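Local coordinates for Glyoxalase/bleomycin resistance protein/dioxygenase (Sphaerobacter thermophilus, PDB 4HC5), which belongs to the glyoxalase/bleomycin resistance/dioxygenase superfamily and may act as a dioxygenase, although its own reaction is not established, at residues A12-A17 and A59-A64; L35-V40 and V52-P57; Q115-F120 and Q127-E132. All coordinates share one frame; numbering follows the deposited sequence.

In the fold
Contacts 1 and 2 lie in one four-stranded mixed sheet, and contact 3 in a second sheet of the same strand order, the paired arrangement of the vicinal oxygen chelate fold. Along the chain, contact 2 (35-40 with 52-57) is nested inside the loop closed by contact 1 (12-17 with 59-64), and contact 3 (115-120 with 127-132) follows both. The centres of contacts 1 and 2 are about 11 Å apart, and neighbouring strands 49-55 and 62-66 join them. Contact 3 is centred about 19 Å from each, meeting contact 2 where Leu35 CD1 packs 4.0 Å from Phe120 CE1. Contact 1 also helps extend its sheet into the second subunit.

Contact 1. Residues A12-A17 and A59-A64; sequences AYVHSA and AQTQVA
Val14 O accepts a bond of 2.8 Å from the hydroxyl OG1 of Thr61, just where two parallel strands begin to pair. Thr61 CG2, the other branch of that side chain, meets the CG1 methyl of Val14, and this is the tightly packed side. From here the backbones zip together: Gln62 N gives a nearly straight bond (177°) to His15 O at 3.0 Å, Ala17 N reaches Gln62 O at 3.2 Å, and Ala64 N closes on Ala17 O at 2.8 Å.

The other flank is looser and wetter. One water donates to both His15 O and Gln60 O, giving the histidine carbonyl a second donor beside Gln62 N. A second links the side chains: it lies 2.8 Å from His15 NE2 and accepts a longer bond from Gln62 NE2. On the other side of the imidazole, ND1 is 2.8 Å from Ser16 OG; hydroxyl and water both lie in the ring plane, which fixes the ring's rotation. OE1 of Gln62 turns instead to Thr53 on the next strand.

At the start of the strand Tyr13 CG sits between its backbone N and carbonyl carbon (chi1 63°), laying the ring flat against the Gln60 amide, planes only 4° apart, with Gln60 NE2 3.5 Å from Tyr13 CG. The phenol OH hydrogen-bonds to Glu133 OE2 of the second subunit, whose strand also pairs with Tyr13, Val14 and Ser16. The chemistry thus divides: direct hydrogen bonds join the backbones and the Thr61 hydroxyl, while water completes the side of His15 and Gln62.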
# COMPACT_ATOMS: atom_id res chain seq x y z
N ALA A 12 -9.24 7.11 -9.04
CA ALA A 12 -8.96 6.18 -10.15
C ALA A 12 -8.23 4.91 -9.68
O ALA A 12 -8.53 3.81 -10.11
CB ALA A 12 -8.21 6.86 -11.29
N TYR A 13 -7.19 5.09 -8.87
CA TYR A 13 -6.39 3.94 -8.40
C TYR A 13 -5.45 4.38 -7.28
O TYR A 13 -5.21 5.57 -7.10
CB TYR A 13 -5.64 3.26 -9.59
CG TYR A 13 -4.63 4.08 -10.33
CD1 TYR A 13 -5.01 4.85 -11.45
CD2 TYR A 13 -3.26 4.05 -10.00
CE1 TYR A 13 -4.09 5.62 -12.13
CE2 TYR A 13 -2.34 4.83 -10.70
CZ TYR A 13 -2.74 5.59 -11.76
OH TYR A 13 -1.82 6.34 -12.46
N VAL A 14 -4.92 3.36 -6.62
CA VAL A 14 -3.83 3.53 -5.64
C VAL A 14 -2.51 3.70 -6.41
O VAL A 14 -2.08 2.81 -7.13
CB VAL A 14 -3.77 2.39 -4.68
CG1 VAL A 14 -2.54 2.61 -3.73
CG2 VAL A 14 -5.08 2.23 -3.89
N HIS A 15 -1.87 4.87 -6.29
CA HIS A 15 -0.60 5.10 -6.94
C HIS A 15 0.53 4.23 -6.35
O HIS A 15 1.31 3.60 -7.08
CB HIS A 15 -0.20 6.58 -6.84
CG HIS A 15 1.11 6.84 -7.46
ND1 HIS A 15 2.30 6.70 -6.78
CD2 HIS A 15 1.44 7.13 -8.75
CE1 HIS A 15 3.32 6.92 -7.65
NE2 HIS A 15 2.81 7.16 -8.85
N SER A 16 0.59 4.23 -5.03
CA SER A 16 1.73 3.63 -4.32
C SER A 16 1.37 3.50 -2.85
O SER A 16 0.58 4.23 -2.32
CB SER A 16 3.01 4.44 -4.46
OG SER A 16 2.84 5.81 -4.23
N ALA A 17 2.04 2.51 -2.23
CA ALA A 17 2.13 2.37 -0.76
C ALA A 17 3.64 2.44 -0.42
O ALA A 17 4.47 2.32 -1.30
CB ALA A 17 1.54 1.04 -0.34
N ALA A 59 2.74 -3.99 -13.72
CA ALA A 59 1.70 -3.70 -12.74
C ALA A 59 1.47 -2.23 -12.55
O ALA A 59 2.34 -1.40 -12.89
CB ALA A 59 2.03 -4.37 -11.39
N GLN A 60 0.31 -1.91 -11.98
CA GLN A 60 -0.08 -0.47 -11.79
C GLN A 60 0.54 0.19 -10.51
O GLN A 60 1.31 1.16 -10.57
CB GLN A 60 -1.55 -0.36 -11.84
CG GLN A 60 -2.11 1.00 -11.66
CD GLN A 60 -3.62 1.00 -11.83
OE1 GLN A 60 -4.37 0.30 -11.14
NE2 GLN A 60 -4.06 1.74 -12.87
N THR A 61 0.26 -0.38 -9.37
CA THR A 61 0.59 0.20 -8.07
C THR A 61 2.09 -0.05 -7.74
O THR A 61 2.54 -1.20 -7.74
CB THR A 61 -0.37 -0.27 -7.01
OG1 THR A 61 -1.70 0.08 -7.34
CG2 THR A 61 -0.03 0.30 -5.63
N GLN A 62 2.75 1.00 -7.34
CA GLN A 62 4.17 1.03 -6.98
C GLN A 62 4.35 0.89 -5.47
O GLN A 62 3.39 1.07 -4.70
CB GLN A 62 4.76 2.33 -7.49
CG GLN A 62 4.67 2.54 -8.99
CD GLN A 62 5.05 3.95 -9.45
OE1 GLN A 62 5.76 4.69 -8.75
NE2 GLN A 62 4.54 4.33 -10.62
N VAL A 63 5.57 0.58 -5.06
CA VAL A 63 5.97 0.61 -3.65
C VAL A 63 7.10 1.66 -3.53
O VAL A 63 8.11 1.60 -4.25
CB VAL A 63 6.49 -0.77 -3.21
CG1 VAL A 63 7.06 -0.73 -1.76
CG2 VAL A 63 5.38 -1.84 -3.39
N ALA A 64 6.86 2.66 -2.65
CA ALA A 64 7.83 3.68 -2.35
C ALA A 64 8.80 3.10 -1.24
O ALA A 64 8.36 2.45 -0.27
CB ALA A 64 7.15 4.96 -1.86
O HOH W 1 1.12 3.80 -9.90
O HOH W 2 3.57 7.29 -11.52

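Contact 2. Residues L35-V40 and V52-P57; sequences LGFEKV and VTVVPP
Phe37 lies beside Pro56, the proline CG resting over one face of the aromatic ring, 4.0 Å from its centroid, in a CH-pi contact. The phenylalanine CG stands anti to its carbonyl carbon (chi1 -72°), which swings the ring alongside the proline, both side chains pointing the same way. A second apolar touch comes from Val54, whose CG2 methyl meets Phe37 CD2 at 3.7 Å. On the opposite face of the sheet, that of Glu38 and Val55, Val40 CG2 touches Val55 CG1 at 3.6 Å.

Around this centre the backbones form the antiparallel ladder of a beta hairpin. Glu38 and Val55 are a hydrogen-bonded pair, with Glu38 N to Val55 O at 2.8 Å and a return bond from Val55 N to Glu38 O of the same length. Lys39 and Val54 make the next, non-hydrogen-bonded pair. Val40 N then bonds to Thr53 O at 2.9 Å.

Outward the contact turns polar. Gly36, with a phi of 83°, turns the chain out of helix 24-34 and sets its carbonyl O 3.3 Å from Pro57 CG. The extended Glu38 side chain reaches over the same proline, OE2 lying near its CB. Lys39 NZ pairs with Asp42 in a salt bridge, and Thr53 OG1 is held between Gln62 OE1 and Phe41 N.

Leu28 of helix 24-34 covers the side of the sheet bearing Lys39 and Val54, strand 62-66 continues it beyond strand 49-55, and Ile11 and Ala12 of the second subunit pack on Phe37 and Pro56.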
# COMPACT_ATOMS: atom_id res chain seq x y z
N LEU A 35 13.98 -9.34 -6.19
CA LEU A 35 12.54 -9.56 -6.40
C LEU A 35 12.07 -9.36 -7.82
O LEU A 35 10.94 -9.70 -8.16
CB LEU A 35 11.65 -8.79 -5.44
CG LEU A 35 11.83 -9.06 -3.94
CD1 LEU A 35 10.78 -8.30 -3.14
CD2 LEU A 35 11.86 -10.55 -3.62
N GLY A 36 12.88 -8.75 -8.64
CA GLY A 36 12.48 -8.56 -10.04
C GLY A 36 11.59 -7.35 -10.35
O GLY A 36 11.04 -7.23 -11.45
N PHE A 37 11.49 -6.44 -9.38
CA PHE A 37 10.73 -5.21 -9.66
C PHE A 37 11.56 -4.31 -10.60
O PHE A 37 12.75 -4.51 -10.80
CB PHE A 37 10.47 -4.42 -8.39
CG PHE A 37 9.45 -5.00 -7.42
CD1 PHE A 37 9.40 -6.32 -7.07
CD2 PHE A 37 8.54 -4.18 -6.79
CE1 PHE A 37 8.49 -6.81 -6.11
CE2 PHE A 37 7.68 -4.65 -5.82
CZ PHE A 37 7.63 -5.95 -5.49
N GLU A 38 10.88 -3.29 -11.13
CA GLU A 38 11.49 -2.25 -11.95
C GLU A 38 11.46 -0.91 -11.18
O GLU A 38 10.44 -0.56 -10.56
CB GLU A 38 10.73 -2.06 -13.27
CG GLU A 38 10.70 -3.28 -14.17
CD GLU A 38 9.61 -3.18 -15.26
OE1 GLU A 38 8.86 -2.13 -15.31
OE2 GLU A 38 9.48 -4.13 -16.08
N LYS A 39 12.53 -0.16 -11.27
CA LYS A 39 12.58 1.19 -10.65
C LYS A 39 11.70 2.08 -11.54
O LYS A 39 11.74 2.07 -12.76
CB LYS A 39 14.00 1.77 -10.57
CG LYS A 39 14.08 3.10 -9.76
CD LYS A 39 15.49 3.61 -9.51
CE LYS A 39 16.10 4.25 -10.66
NZ LYS A 39 17.51 4.74 -10.39
N VAL A 40 10.94 2.94 -10.86
CA VAL A 40 10.18 3.98 -11.53
C VAL A 40 10.70 5.36 -11.13
O VAL A 40 11.59 5.91 -11.78
CB VAL A 40 8.63 3.80 -11.34
CG1 VAL A 40 7.89 4.89 -12.10
CG2 VAL A 40 8.20 2.38 -11.79
N VAL A 52 11.80 7.47 -4.20
CA VAL A 52 12.21 6.27 -4.94
C VAL A 52 11.05 5.31 -4.87
O VAL A 52 10.51 4.99 -3.80
CB VAL A 52 13.49 5.61 -4.35
CG1 VAL A 52 13.80 4.27 -5.05
CG2 VAL A 52 14.70 6.57 -4.35
N THR A 53 10.67 4.80 -6.06
CA THR A 53 9.67 3.75 -6.11
C THR A 53 10.08 2.60 -7.07
O THR A 53 10.87 2.77 -7.99
CB THR A 53 8.25 4.21 -6.56
OG1 THR A 53 8.28 4.51 -7.95
CG2 THR A 53 7.71 5.43 -5.79
N VAL A 54 9.47 1.44 -6.80
CA VAL A 54 9.66 0.24 -7.58
C VAL A 54 8.27 -0.39 -7.85
O VAL A 54 7.31 -0.18 -7.15
CB VAL A 54 10.57 -0.81 -6.85
CG1 VAL A 54 12.02 -0.33 -6.83
CG2 VAL A 54 10.06 -1.11 -5.44
N VAL A 55 8.20 -1.15 -8.96
CA VAL A 55 6.92 -1.74 -9.35
C VAL A 55 7.15 -3.16 -9.89
O VAL A 55 8.10 -3.40 -10.59
CB VAL A 55 6.19 -0.88 -10.43
CG1 VAL A 55 6.89 -0.92 -11.81
CG2 VAL A 55 4.72 -1.24 -10.58
N PRO A 56 6.23 -4.09 -9.59
CA PRO A 56 6.30 -5.35 -10.30
C PRO A 56 6.11 -5.15 -11.78
O PRO A 56 5.31 -4.31 -12.19
CB PRO A 56 5.14 -6.20 -9.68
CG PRO A 56 4.94 -5.57 -8.31
CD PRO A 56 5.16 -4.08 -8.57
N PRO A 57 6.84 -5.87 -12.61
CA PRO A 57 6.78 -5.61 -14.08
C PRO A 57 5.36 -5.71 -14.64
O PRO A 57 4.66 -6.68 -14.40
CB PRO A 57 7.66 -6.69 -14.69
CG PRO A 57 8.57 -6.98 -13.56
CD PRO A 57 7.80 -6.91 -12.28

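Contact 3. Residues Q115-F120 and Q127-E132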
# COMPACT_ATOMS: atom_id res chain seq x y z
N GLN A 115 -6.04 -20.89 -1.24
CA GLN A 115 -4.87 -20.40 -1.97
C GLN A 115 -3.65 -20.74 -1.17
O GLN A 115 -3.70 -20.67 0.08
CB GLN A 115 -4.93 -18.91 -2.17
CG GLN A 115 -5.95 -18.45 -3.17
CD GLN A 115 -5.91 -16.92 -3.27
OE1 GLN A 115 -6.18 -16.21 -2.26
NE2 GLN A 115 -5.52 -16.37 -4.48
N ARG A 116 -2.57 -21.00 -1.86
CA ARG A 116 -1.30 -21.27 -1.25
C ARG A 116 -0.56 -19.96 -1.01
O ARG A 116 -0.67 -19.07 -1.77
CB ARG A 116 -0.51 -22.25 -2.08
CG ARG A 116 -1.15 -23.62 -2.08
CD ARG A 116 -0.56 -24.45 -3.19
NE ARG A 116 0.72 -24.94 -2.80
CZ ARG A 116 1.78 -24.90 -3.56
NH1 ARG A 116 1.71 -24.39 -4.77
NH2 ARG A 116 2.89 -25.37 -3.10
N ALA A 117 0.12 -19.91 0.12
CA ALA A 117 0.77 -18.67 0.58
C ALA A 117 1.93 -18.99 1.48
O ALA A 117 2.01 -20.08 2.11
CB ALA A 117 -0.23 -17.76 1.26
N THR A 118 2.76 -17.96 1.66
CA THR A 118 3.80 -17.95 2.68
C THR A 118 4.19 -16.52 2.98
O THR A 118 3.62 -15.60 2.43
CB THR A 118 4.99 -18.87 2.34
OG1 THR A 118 5.86 -18.94 3.51
CG2 THR A 118 5.72 -18.48 1.07
N TRP A 119 5.19 -16.35 3.80
CA TRP A 119 5.72 -15.01 4.16
C TRP A 119 7.21 -14.94 3.95
O TRP A 119 7.94 -15.93 4.14
CB TRP A 119 5.50 -14.71 5.65
CG TRP A 119 4.02 -14.61 6.03
CD1 TRP A 119 3.29 -13.43 6.28
CD2 TRP A 119 3.06 -15.71 6.26
NE1 TRP A 119 2.03 -13.74 6.62
CE2 TRP A 119 1.82 -15.09 6.67
CE3 TRP A 119 3.12 -17.11 6.19
CZ2 TRP A 119 0.66 -15.86 6.92
CZ3 TRP A 119 1.98 -17.88 6.51
CH2 TRP A 119 0.77 -17.27 6.84
N PHE A 120 7.66 -13.78 3.53
CA PHE A 120 9.08 -13.52 3.39
C PHE A 120 9.39 -12.12 3.85
O PHE A 120 8.52 -11.25 3.98
CB PHE A 120 9.59 -13.80 1.99
CG PHE A 120 9.24 -12.74 1.00
CD1 PHE A 120 10.06 -11.67 0.80
CD2 PHE A 120 8.09 -12.86 0.22
CE1 PHE A 120 9.74 -10.69 -0.12
CE2 PHE A 120 7.77 -11.87 -0.68
CZ PHE A 120 8.59 -10.81 -0.85
N GLN A 127 8.18 -7.51 6.39
CA GLN A 127 7.51 -8.77 6.05
C GLN A 127 6.31 -8.57 5.10
O GLN A 127 5.49 -7.66 5.24
CB GLN A 127 7.04 -9.51 7.30
CG GLN A 127 6.74 -11.00 6.99
CD GLN A 127 6.41 -11.81 8.25
OE1 GLN A 127 7.08 -12.81 8.62
NE2 GLN A 127 5.36 -11.40 8.87
N PHE A 128 6.34 -9.46 4.10
CA PHE A 128 5.24 -9.48 3.09
C PHE A 128 4.57 -10.83 3.15
O PHE A 128 5.22 -11.88 3.30
CB PHE A 128 5.81 -9.26 1.68
CG PHE A 128 6.51 -7.96 1.51
CD1 PHE A 128 5.85 -6.83 1.20
CD2 PHE A 128 7.86 -7.84 1.74
CE1 PHE A 128 6.50 -5.62 1.06
CE2 PHE A 128 8.52 -6.63 1.65
CZ PHE A 128 7.83 -5.50 1.25
N PHE A 129 3.27 -10.85 2.83
CA PHE A 129 2.48 -12.07 2.61
C PHE A 129 2.46 -12.31 1.11
O PHE A 129 2.13 -11.39 0.35
CB PHE A 129 1.10 -11.84 3.18
CG PHE A 129 0.20 -13.06 3.21
CD1 PHE A 129 0.67 -14.27 3.72
CD2 PHE A 129 -1.15 -12.98 2.87
CE1 PHE A 129 -0.20 -15.35 3.82
CE2 PHE A 129 -2.00 -14.05 2.98
CZ PHE A 129 -1.49 -15.25 3.49
N LEU A 130 2.90 -13.49 0.66
CA LEU A 130 3.04 -13.88 -0.69
C LEU A 130 1.98 -14.94 -0.97
O LEU A 130 1.99 -16.00 -0.36
CB LEU A 130 4.44 -14.42 -1.00
CG LEU A 130 4.70 -14.84 -2.42
CD1 LEU A 130 4.57 -13.67 -3.40
CD2 LEU A 130 6.11 -15.51 -2.56
N VAL A 131 1.11 -14.65 -1.94
CA VAL A 131 -0.04 -15.49 -2.25
C VAL A 131 -0.07 -15.85 -3.73
O VAL A 131 0.21 -15.03 -4.58
CB VAL A 131 -1.38 -14.76 -1.86
CG1 VAL A 131 -2.54 -15.75 -2.07
CG2 VAL A 131 -1.33 -14.25 -0.45
N GLU A 132 -0.37 -17.14 -4.01
CA GLU A 132 -0.47 -17.59 -5.37
C GLU A 132 -1.87 -17.22 -5.87
O GLU A 132 -2.86 -17.56 -5.26
CB GLU A 132 -0.29 -19.10 -5.43
CG GLU A 132 -0.18 -19.61 -6.85
CD GLU A 132 0.31 -21.08 -6.89
OE1 GLU A 132 -0.38 -22.02 -6.35
OE2 GLU A 132 1.41 -21.23 -7.41
O HOH W 3 -2.69 -21.82 -4.66
O HOH W 4 3.23 -23.16 -7.52
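Glu132 OE1 is gripped twice: by Arg116 NH1 in a long salt bridge of 3.5 Å, and by a water that donates at 2.9 Å and in turn accepts from Arg116 N at 2.9 Å. Arginine and glutamate run side by side from neighbouring strands of a beta hairpin in the second sheet of this vicinal oxygen chelate fold. Guanidinium and carboxylate planes are turned 56° apart, with OE1 at the guanidinium edge. Each charge has a further partner: Arg116 NH2 pairs with Asp91, and Glu132 OE2 accepts from Ile90 N. Together they tie this end of the hairpin to the first residues of helix 90-99.

Inward from this polar end the antiparallel ladder is regular. Glu132 N bonds to Arg116 O at 3.0 Å, Leu130 N to Thr118 O at 2.8 Å, and Phe128 N to Phe120 O at 2.8 Å; Thr118 N and Phe120 N return bonds to Leu130 O and Phe128 O.

On the side of Thr118, Phe120, Phe128 and Leu130 the contact is apolar. Phe120 has CG set between backbone N and carbonyl carbon (chi1 77°), folding its ring across the partner strand, where Phe128 CB sits over one face and Leu130 CB at the edge. The two phenylalanine rings slide apart and barely overlap. A glycerol, probably from crystallisation, lies about 6 Å from the Phe120 side chain.

The opposite side carries Ala117, Trp119, Phe129 and Val131. Trp119 takes two conformations, making its oblique approach to Phe129 doubtful in detail. Next to it, the Ala117 CB methyl meets Phe129 CE1 at 3.5 Å.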